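Local coordinates for alternansucrase (Leuconostoc mesenteroides, PDB 6HVG), which belongs to glycoside hydrolase family 70, combining a region of the TIM-barrel clan and a bound calcium ion with choline-binding-type repeats, at residues A[151-154]-A[160-163]; A[170-173]-A[179-182]; A[1262-1267]-A[1303-1308]; A[1267-1272]-A[1278-1283]. One frame throughout, in Å; residues are numbered along the deposited sequence.

In the fold
The four contacts form two pairs on opposite sides of the chain's centre. Contacts 1 and 2 follow each other along the chain, their centres about 9 Å apart, each tying one strand of a two-stranded hairpin (144-147 with 150-153, then 163-167 with 170-174) to the loop that follows it. Contacts 3 and 4, also about 9 Å apart between centres, share Thr-1267, and both segments of contact 4 fall between those of contact 3. The pairs lie 70 to 78 Å apart between centres. Trp-443 packs beside contacts 3 and 4, so an early and a late pass of the chain meet there, consistent with the U-shaped chain course of family 70.

Contact 1 of 4, residues A[151-154]-A[160-163]; sequences FVYI and QVTG
Gln-160 lays its side chain across Val-152, the two crossing at about a right angle. CG leaves CB anti to the backbone N (chi1 -157°), which carries the extended chain toward the strand although the CB bond does not point there. Gln-160 CG rests 3.4 Å from CG1 of Val-152, and Gln-160 CD follows at 3.7 Å from that same methyl. At the tip, OE1 lies nearer to Val-152 CG1 than to CG2; the aliphatic CG and the amide end of Gln-160 thus pack on the branched Val-152.

Beside it Tyr-153 and Val-161 lie side by side, pointing the same way, and CG2 of Val-161 meets the ring edge, in its plane, 3.9 Å from Tyr-153 CD2. The backbones join through a weak bond from Val-161 N to Tyr-153 O, 3.1 Å long, and Ile-154 forms a single bridge with Gln-160. A water between the backbones accepts from Tyr-153 N and can donate to Val-161 O, though other acceptors compete for its protons.

Strand 150-153 pairs with 144-147 in a beta-hairpin, where Tyr-144 meets the Tyr-153 ring edge-to-face; the loop then enters strand 163-167, within a choline-binding-type repeat.

Contact 2 of 4, residues A[170-173]-A[179-182]; sequences NLQY and YQVK
The ring of Tyr-173 receives Val-181 at its edge, near the ring plane: the CG2 methyl of Val-181 stands 3.8 Å from Tyr-173 CD1, and the two side chains run side by side in the same direction. Turning CG of Tyr-173 anti to its own N (chi1 -174°) lays the ring alongside this valine, a branched residue that offers a methyl to the edge of the flat tyrosine ring. The other flat pair is the amides of Gln-172 and Gln-180, which cross with their planes 42° apart. NE2 of Gln-172 comes within 3.6 Å of NE2 of Gln-180, a packing contact. Polar partners lie outside the two segments: Tyr-144 OH is hydrogen-bonded to OE1 of Gln-172, and Thr-199 O, weakly, to NE2 of Gln-180.

Between these groups the backbones meet at Tyr-173 O, which accepts from Val-181 N at 3.0 Å in a nearly straight bond. The preceding residue adds a weaker CA-H...O contact, Gln-180 CA lying 3.4 Å from the same Tyr-173 O.

The strand 170-174 pairs with 163-167 in the hairpin of a choline-binding repeat. Leu-164 of that partner strand and Arg-186 and Val-188 of strand 185-188 touch Tyr-173, while Tyr-179 stacks on Tyr-150 and packs on Val-152 of strand 150-153, joining successive hairpins.

Contact 3 of 4, residues A[1262-1267]-A[1303-1308]; sequences LKDWAT and YYSISG
Asp-1264 and Ser-1305 make a buried, polar side-chain contact that ties the loop after strand 1248-1252 to the turn leaving strand 1301-1304. Ser-1305 OG, turned to the carboxylate by a chi1 of 60°, donates to Asp-1264 OD1 at 2.8 Å, meeting the syn lone pair of OD1. Next to it, the small methyl of Ala-1266 packs against the serine, its CB 3.8 Å from Ser-1305 OG.

The second carboxylate oxygen serves its own loop. Asp-1264 OD2 accepts from Thr-1267 N at 2.9 Å, met from above the carboxylate plane, an Asx motif with acceptor side chain and donor N three residues apart. It also accepts from Thr-1267 OG1, through the anti lone pair, at 2.6 Å. An aspartate thus suits the place because its two oxygens serve different segments.

On the other segment, Ser-1305 to Gly-1308 form a type I beta turn; at the backbone angles of Gly-1308 a CB would run into the carbonyl O of the residue before, which calls for glycine. A water donates a hydrogen bond to Asp-1264 OD1 and lies 2.9 Å from Ser-1307 OG, the hydroxyl that is also hydrogen-bonded to Trp-443 NE1.

Contact 4 of 4, residues A[1267-1272]-A[1278-1283]; sequences TNQYFN and EVFLPL
Phe-1280 sends its ring toward the segment 1267-1272 because CG is anti to the backbone N (chi1 -175°), and Gln-1269 uses the same first torsion, with an extended chain, to reach over that ring. Phe-1271 is turned the other way, its CG anti to the carbonyl carbon, which swings the ring back to meet Phe-1280 although its CB bond does not aim there.

The glutamine amide stacks on one face of the Phe-1280 ring, the planes 13° apart, with Gln-1269 OE1 3.5 Å from Phe-1280 CE1. Behind the amide, Gln-1269 CG sits over the face, 4.1 Å from the Phe-1280 ring centroid, as a CH-pi contact; a long flexible side chain with a flat end suits such a cover. The rings of Phe-1271 and Phe-1280 are close to parallel (15°) but slid apart, their centroids 5.3 Å from each other, so they barely overlap; the nearest atoms are Phe-1271 CD1 and Phe-1280 CD2, 3.4 Å apart. Pro-1282 closes over a face of Phe-1271, its CD 4.0 Å from that centroid.

The backbones pair beside this packing. Asn-1272 and Phe-1280 form an antiparallel hydrogen-bonded pair, N of each bonding to O of the other at 3.0 Å. Asn-1272 OD1 accepts from Ala-1274 N, as in an Asx turn.

Both segments belong to the glycoside hydrolase family 70 region, in the long irregular chain between strands 1248-1252 and 1291-1292. Trp-443 meets the Phe-1271 ring at about a right angle and touches Pro-1282, Tyr-1309 stacks on Phe-1280, and Leu-1262 pairs by backbone with Phe-1271.

Contact 1 of 4, residues A[151-154]-A[160-163]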
# COMPACT_ATOMS: atom_id res chain seq x y z
N PHE A 151 -16.66 -31.92 17.36
CA PHE A 151 -17.38 -30.74 16.91
C PHE A 151 -18.83 -31.02 16.56
O PHE A 151 -19.15 -31.95 15.81
CB PHE A 151 -16.68 -30.09 15.74
CG PHE A 151 -15.45 -29.34 16.14
CD1 PHE A 151 -15.48 -27.96 16.32
CD2 PHE A 151 -14.25 -30.02 16.36
CE1 PHE A 151 -14.34 -27.27 16.69
CE2 PHE A 151 -13.10 -29.32 16.74
CZ PHE A 151 -13.15 -27.95 16.90
N VAL A 152 -19.71 -30.23 17.16
CA VAL A 152 -21.12 -30.19 16.87
C VAL A 152 -21.38 -28.82 16.22
O VAL A 152 -20.60 -27.88 16.41
CB VAL A 152 -21.94 -30.37 18.17
CG1 VAL A 152 -23.41 -30.10 17.95
CG2 VAL A 152 -21.75 -31.77 18.72
N TYR A 153 -22.45 -28.73 15.43
CA TYR A 153 -22.88 -27.45 14.86
C TYR A 153 -24.32 -27.19 15.23
O TYR A 153 -25.18 -28.00 14.92
CB TYR A 153 -22.76 -27.44 13.33
CG TYR A 153 -23.08 -26.09 12.73
CD1 TYR A 153 -22.11 -25.09 12.68
CD2 TYR A 153 -24.34 -25.81 12.21
CE1 TYR A 153 -22.38 -23.85 12.13
CE2 TYR A 153 -24.63 -24.57 11.66
CZ TYR A 153 -23.66 -23.59 11.61
OH TYR A 153 -23.96 -22.36 11.05
N ILE A 154 -24.57 -26.05 15.88
CA ILE A 154 -25.92 -25.67 16.30
C ILE A 154 -26.44 -24.52 15.43
O ILE A 154 -25.82 -23.45 15.34
CB ILE A 154 -25.97 -25.30 17.80
CG1 ILE A 154 -25.17 -26.33 18.62
CG2 ILE A 154 -27.42 -25.22 18.27
CD1 ILE A 154 -25.37 -26.25 20.11
N GLN A 160 -29.46 -28.84 16.93
CA GLN A 160 -28.25 -29.60 16.62
C GLN A 160 -28.39 -30.24 15.25
O GLN A 160 -29.47 -30.69 14.86
CB GLN A 160 -28.02 -30.70 17.67
CG GLN A 160 -26.58 -31.17 17.77
CD GLN A 160 -26.37 -32.12 18.93
OE1 GLN A 160 -25.37 -32.03 19.65
NE2 GLN A 160 -27.30 -33.03 19.12
N VAL A 161 -27.29 -30.30 14.51
CA VAL A 161 -27.31 -30.73 13.13
C VAL A 161 -26.72 -32.13 12.89
O VAL A 161 -25.59 -32.43 13.29
CB VAL A 161 -26.56 -29.73 12.25
CG1 VAL A 161 -26.41 -30.26 10.84
CG2 VAL A 161 -27.30 -28.40 12.23
N THR A 162 -27.50 -32.97 12.21
CA THR A 162 -27.04 -34.28 11.76
C THR A 162 -26.96 -34.30 10.23
O THR A 162 -27.49 -33.41 9.58
CB THR A 162 -27.99 -35.41 12.21
OG1 THR A 162 -29.26 -35.25 11.57
CG2 THR A 162 -28.14 -35.41 13.74
N GLY A 163 -26.31 -35.32 9.68
CA GLY A 163 -26.29 -35.57 8.24
C GLY A 163 -25.33 -34.68 7.46
O GLY A 163 -24.61 -33.86 8.04
O HOH W 1 -23.84 -31.11 14.78

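Contact 2 of 4, residues A[170-173]-A[179-182]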
# COMPACT_ATOMS: atom_id res chain seq x y z
N ASN A 170 -18.64 -24.97 2.91
CA ASN A 170 -17.89 -26.22 3.19
C ASN A 170 -18.85 -27.38 3.42
O ASN A 170 -19.75 -27.27 4.25
CB ASN A 170 -17.02 -26.07 4.45
CG ASN A 170 -16.02 -24.93 4.34
OD1 ASN A 170 -16.18 -23.90 4.99
ND2 ASN A 170 -15.00 -25.11 3.51
N LEU A 171 -18.62 -28.48 2.70
CA LEU A 171 -19.48 -29.65 2.76
C LEU A 171 -18.98 -30.58 3.88
O LEU A 171 -17.86 -31.09 3.82
CB LEU A 171 -19.47 -30.35 1.40
CG LEU A 171 -20.44 -31.49 1.11
CD1 LEU A 171 -21.90 -31.11 1.34
CD2 LEU A 171 -20.21 -31.95 -0.32
N GLN A 172 -19.81 -30.76 4.91
CA GLN A 172 -19.42 -31.46 6.14
C GLN A 172 -20.44 -32.53 6.50
O GLN A 172 -21.54 -32.53 5.95
CB GLN A 172 -19.29 -30.46 7.30
CG GLN A 172 -18.33 -29.30 7.05
CD GLN A 172 -18.10 -28.43 8.28
OE1 GLN A 172 -18.99 -28.27 9.12
NE2 GLN A 172 -16.89 -27.86 8.38
N TYR A 173 -20.10 -33.44 7.41
CA TYR A 173 -21.02 -34.52 7.80
C TYR A 173 -21.03 -34.72 9.31
O TYR A 173 -19.98 -34.62 9.95
CB TYR A 173 -20.68 -35.85 7.08
CG TYR A 173 -21.69 -36.98 7.31
CD1 TYR A 173 -21.60 -37.79 8.43
CD2 TYR A 173 -22.75 -37.22 6.43
CE1 TYR A 173 -22.51 -38.80 8.67
CE2 TYR A 173 -23.67 -38.24 6.67
CZ TYR A 173 -23.53 -39.03 7.80
OH TYR A 173 -24.40 -40.05 8.12
N TYR A 179 -22.12 -35.46 16.03
CA TYR A 179 -20.68 -35.23 15.97
C TYR A 179 -20.22 -35.13 14.53
O TYR A 179 -20.80 -35.73 13.62
CB TYR A 179 -19.92 -36.36 16.67
CG TYR A 179 -20.16 -36.46 18.16
CD1 TYR A 179 -20.57 -35.35 18.91
CD2 TYR A 179 -19.93 -37.65 18.84
CE1 TYR A 179 -20.76 -35.44 20.28
CE2 TYR A 179 -20.12 -37.75 20.21
CZ TYR A 179 -20.53 -36.63 20.92
OH TYR A 179 -20.73 -36.69 22.28
N GLN A 180 -19.17 -34.35 14.32
CA GLN A 180 -18.62 -34.15 13.00
C GLN A 180 -17.54 -35.18 12.71
O GLN A 180 -16.69 -35.46 13.56
CB GLN A 180 -18.05 -32.75 12.85
CG GLN A 180 -17.44 -32.48 11.49
CD GLN A 180 -16.89 -31.07 11.37
OE1 GLN A 180 -17.14 -30.21 12.21
NE2 GLN A 180 -16.13 -30.82 10.29
N VAL A 181 -17.60 -35.72 11.50
CA VAL A 181 -16.71 -36.78 11.05
C VAL A 181 -15.54 -36.21 10.29
O VAL A 181 -15.72 -35.39 9.42
CB VAL A 181 -17.46 -37.76 10.13
CG1 VAL A 181 -16.56 -38.88 9.67
CG2 VAL A 181 -18.68 -38.33 10.84
N LYS A 182 -14.34 -36.67 10.63
CA LYS A 182 -13.11 -36.24 9.99
C LYS A 182 -12.22 -37.43 9.67
O LYS A 182 -12.09 -38.36 10.46
CB LYS A 182 -12.37 -35.28 10.90
CG LYS A 182 -13.01 -33.93 10.97
CD LYS A 182 -12.27 -32.99 11.90
CE LYS A 182 -13.09 -31.75 12.23
NZ LYS A 182 -12.32 -30.85 13.12

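Contact 3 of 4, residues A[1262-1267]-A[1303-1308]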
# COMPACT_ATOMS: atom_id res chain seq x y z
N LEU A 1262 12.73 11.52 -25.72
CA LEU A 1262 13.56 10.88 -26.74
C LEU A 1262 15.01 11.29 -26.71
O LEU A 1262 15.35 12.44 -26.48
CB LEU A 1262 12.99 11.15 -28.12
CG LEU A 1262 11.59 10.57 -28.33
CD1 LEU A 1262 10.98 11.03 -29.64
CD2 LEU A 1262 11.67 9.06 -28.28
N LYS A 1263 15.86 10.30 -26.99
CA LYS A 1263 17.28 10.35 -26.72
C LYS A 1263 18.02 9.61 -27.82
O LYS A 1263 17.48 8.69 -28.42
CB LYS A 1263 17.49 9.68 -25.37
CG LYS A 1263 18.87 9.67 -24.75
CD LYS A 1263 19.01 8.44 -23.87
CE LYS A 1263 20.16 8.46 -22.87
NZ LYS A 1263 20.31 7.11 -22.27
N ASP A 1264 19.25 10.04 -28.11
CA ASP A 1264 20.12 9.36 -29.03
C ASP A 1264 21.02 8.43 -28.24
O ASP A 1264 21.68 8.89 -27.29
CB ASP A 1264 20.98 10.38 -29.76
CG ASP A 1264 22.12 9.74 -30.51
OD1 ASP A 1264 21.85 8.88 -31.37
OD2 ASP A 1264 23.28 10.07 -30.22
N TRP A 1265 21.05 7.15 -28.59
CA TRP A 1265 21.77 6.18 -27.77
C TRP A 1265 23.25 6.41 -27.82
O TRP A 1265 23.96 6.11 -26.86
CB TRP A 1265 21.47 4.74 -28.16
CG TRP A 1265 20.02 4.36 -28.08
CD1 TRP A 1265 19.25 3.89 -29.10
CD2 TRP A 1265 19.18 4.41 -26.95
NE1 TRP A 1265 17.98 3.65 -28.67
CE2 TRP A 1265 17.90 3.98 -27.35
CE3 TRP A 1265 19.38 4.77 -25.62
CZ2 TRP A 1265 16.82 3.89 -26.48
CZ3 TRP A 1265 18.29 4.69 -24.74
CH2 TRP A 1265 17.03 4.25 -25.18
N ALA A 1266 23.72 6.93 -28.94
CA ALA A 1266 25.14 7.02 -29.22
C ALA A 1266 25.87 8.04 -28.37
O ALA A 1266 26.94 7.77 -27.83
CB ALA A 1266 25.33 7.34 -30.68
N THR A 1267 25.28 9.23 -28.28
CA THR A 1267 25.84 10.34 -27.52
C THR A 1267 25.18 10.52 -26.17
O THR A 1267 25.71 11.21 -25.32
CB THR A 1267 25.65 11.63 -28.28
OG1 THR A 1267 24.26 11.78 -28.60
CG2 THR A 1267 26.43 11.60 -29.57
N TYR A 1303 30.52 2.70 -34.26
CA TYR A 1303 29.09 2.54 -34.52
C TYR A 1303 28.40 3.87 -34.65
O TYR A 1303 28.72 4.79 -33.93
CB TYR A 1303 28.42 1.73 -33.42
CG TYR A 1303 26.91 1.66 -33.55
CD1 TYR A 1303 26.30 0.72 -34.36
CD2 TYR A 1303 26.11 2.55 -32.87
CE1 TYR A 1303 24.92 0.69 -34.51
CE2 TYR A 1303 24.75 2.51 -32.99
CZ TYR A 1303 24.15 1.60 -33.80
OH TYR A 1303 22.78 1.57 -33.86
N TYR A 1304 27.46 3.96 -35.59
CA TYR A 1304 26.67 5.16 -35.78
C TYR A 1304 25.19 4.83 -35.59
O TYR A 1304 24.69 3.86 -36.16
CB TYR A 1304 26.92 5.74 -37.18
CG TYR A 1304 28.24 6.43 -37.31
CD1 TYR A 1304 29.43 5.71 -37.48
CD2 TYR A 1304 28.32 7.81 -37.28
CE1 TYR A 1304 30.65 6.36 -37.59
CE2 TYR A 1304 29.53 8.46 -37.41
CZ TYR A 1304 30.68 7.74 -37.56
OH TYR A 1304 31.84 8.45 -37.65
N SER A 1305 24.50 5.64 -34.79
CA SER A 1305 23.09 5.42 -34.49
C SER A 1305 22.17 5.77 -35.66
O SER A 1305 22.62 6.38 -36.62
CB SER A 1305 22.71 6.25 -33.29
OG SER A 1305 22.94 7.62 -33.56
N ILE A 1306 20.89 5.40 -35.55
CA ILE A 1306 19.92 5.70 -36.61
C ILE A 1306 19.83 7.20 -36.89
O ILE A 1306 19.46 7.59 -37.98
CB ILE A 1306 18.53 5.16 -36.27
CG1 ILE A 1306 18.55 3.65 -36.31
CG2 ILE A 1306 17.49 5.64 -37.27
CD1 ILE A 1306 17.19 2.99 -36.27
N SER A 1307 20.18 8.02 -35.91
CA SER A 1307 20.14 9.46 -36.08
C SER A 1307 21.43 10.02 -36.67
O SER A 1307 21.54 11.23 -36.90
CB SER A 1307 19.88 10.12 -34.72
OG SER A 1307 18.64 9.70 -34.18
N GLY A 1308 22.39 9.16 -36.95
CA GLY A 1308 23.60 9.57 -37.64
C GLY A 1308 24.79 9.99 -36.82
O GLY A 1308 25.70 10.58 -37.37
O HOH W 2 19.50 7.61 -32.32

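Contact 4 of 4, residues A[1267-1272]-A[1278-1283]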
# COMPACT_ATOMS: atom_id res chain seq x y z
N THR A 1267 25.28 9.23 -28.28
CA THR A 1267 25.84 10.34 -27.52
C THR A 1267 25.18 10.52 -26.17
O THR A 1267 25.71 11.21 -25.32
CB THR A 1267 25.65 11.63 -28.28
OG1 THR A 1267 24.26 11.78 -28.60
CG2 THR A 1267 26.43 11.60 -29.57
N ASN A 1268 24.03 9.86 -25.97
CA ASN A 1268 23.18 9.99 -24.78
C ASN A 1268 22.62 11.39 -24.55
O ASN A 1268 22.14 11.67 -23.48
CB ASN A 1268 23.90 9.47 -23.55
CG ASN A 1268 24.21 7.99 -23.64
OD1 ASN A 1268 23.30 7.15 -23.70
ND2 ASN A 1268 25.50 7.65 -23.61
N GLN A 1269 22.61 12.22 -25.59
CA GLN A 1269 22.03 13.54 -25.52
C GLN A 1269 20.56 13.47 -25.93
O GLN A 1269 20.20 12.69 -26.81
CB GLN A 1269 22.78 14.48 -26.46
CG GLN A 1269 22.35 15.94 -26.38
CD GLN A 1269 23.13 16.83 -27.30
OE1 GLN A 1269 24.01 16.36 -28.01
NE2 GLN A 1269 22.81 18.11 -27.30
N TYR A 1270 19.72 14.26 -25.27
CA TYR A 1270 18.29 14.24 -25.54
C TYR A 1270 17.98 15.25 -26.63
O TYR A 1270 18.61 16.29 -26.70
CB TYR A 1270 17.49 14.56 -24.28
CG TYR A 1270 17.40 13.44 -23.23
CD1 TYR A 1270 18.37 13.31 -22.24
CD2 TYR A 1270 16.35 12.54 -23.20
CE1 TYR A 1270 18.30 12.32 -21.28
CE2 TYR A 1270 16.28 11.54 -22.24
CZ TYR A 1270 17.25 11.45 -21.28
OH TYR A 1270 17.19 10.46 -20.35
N PHE A 1271 17.02 14.96 -27.48
CA PHE A 1271 16.68 15.91 -28.54
C PHE A 1271 16.01 17.15 -27.94
O PHE A 1271 15.23 17.04 -27.00
CB PHE A 1271 15.79 15.26 -29.62
CG PHE A 1271 16.39 14.01 -30.22
CD1 PHE A 1271 17.59 14.08 -30.89
CD2 PHE A 1271 15.78 12.78 -30.04
CE1 PHE A 1271 18.17 12.95 -31.40
CE2 PHE A 1271 16.36 11.63 -30.57
CZ PHE A 1271 17.55 11.72 -31.24
N ASN A 1272 16.33 18.31 -28.50
CA ASN A 1272 15.72 19.56 -28.06
C ASN A 1272 15.62 20.60 -29.17
O ASN A 1272 16.48 20.65 -30.05
CB ASN A 1272 16.48 20.14 -26.86
CG ASN A 1272 15.62 21.07 -26.01
OD1 ASN A 1272 15.51 22.25 -26.30
ND2 ASN A 1272 14.98 20.52 -24.99
N GLU A 1278 20.92 25.91 -29.79
CA GLU A 1278 21.24 24.65 -29.11
C GLU A 1278 20.27 23.53 -29.51
O GLU A 1278 19.82 22.73 -28.68
CB GLU A 1278 21.25 24.89 -27.59
CG GLU A 1278 20.00 25.56 -27.06
CD GLU A 1278 20.03 25.76 -25.55
OE1 GLU A 1278 21.13 26.05 -25.01
OE2 GLU A 1278 18.95 25.64 -24.90
N VAL A 1279 19.97 23.48 -30.80
CA VAL A 1279 19.11 22.45 -31.37
C VAL A 1279 19.86 21.13 -31.44
O VAL A 1279 21.03 21.11 -31.78
CB VAL A 1279 18.58 22.87 -32.77
CG1 VAL A 1279 18.05 21.68 -33.57
CG2 VAL A 1279 17.47 23.89 -32.60
N PHE A 1280 19.19 20.05 -31.11
CA PHE A 1280 19.71 18.71 -31.34
C PHE A 1280 18.58 17.87 -31.89
O PHE A 1280 17.58 17.65 -31.19
CB PHE A 1280 20.28 18.11 -30.06
CG PHE A 1280 20.95 16.78 -30.25
CD1 PHE A 1280 22.16 16.70 -30.93
CD2 PHE A 1280 20.40 15.62 -29.75
CE1 PHE A 1280 22.79 15.47 -31.12
CE2 PHE A 1280 21.03 14.39 -29.93
CZ PHE A 1280 22.23 14.32 -30.61
N LEU A 1281 18.71 17.43 -33.14
CA LEU A 1281 17.72 16.55 -33.76
C LEU A 1281 18.42 15.42 -34.49
O LEU A 1281 19.62 15.50 -34.74
CB LEU A 1281 16.89 17.33 -34.76
CG LEU A 1281 15.85 18.26 -34.18
CD1 LEU A 1281 15.48 19.32 -35.23
CD2 LEU A 1281 14.62 17.50 -33.70
N PRO A 1282 17.68 14.36 -34.84
CA PRO A 1282 18.25 13.37 -35.72
C PRO A 1282 18.57 14.02 -37.04
O PRO A 1282 17.86 14.93 -37.44
CB PRO A 1282 17.12 12.35 -35.89
CG PRO A 1282 16.20 12.56 -34.75
CD PRO A 1282 16.30 14.03 -34.45
N LEU A 1283 19.63 13.59 -37.71
CA LEU A 1283 20.07 14.26 -38.93
C LEU A 1283 19.07 14.11 -40.09
O LEU A 1283 19.02 14.97 -40.94
CB LEU A 1283 21.46 13.77 -39.34
CG LEU A 1283 22.63 14.10 -38.39
CD1 LEU A 1283 23.86 13.31 -38.80
CD2 LEU A 1283 22.96 15.56 -38.36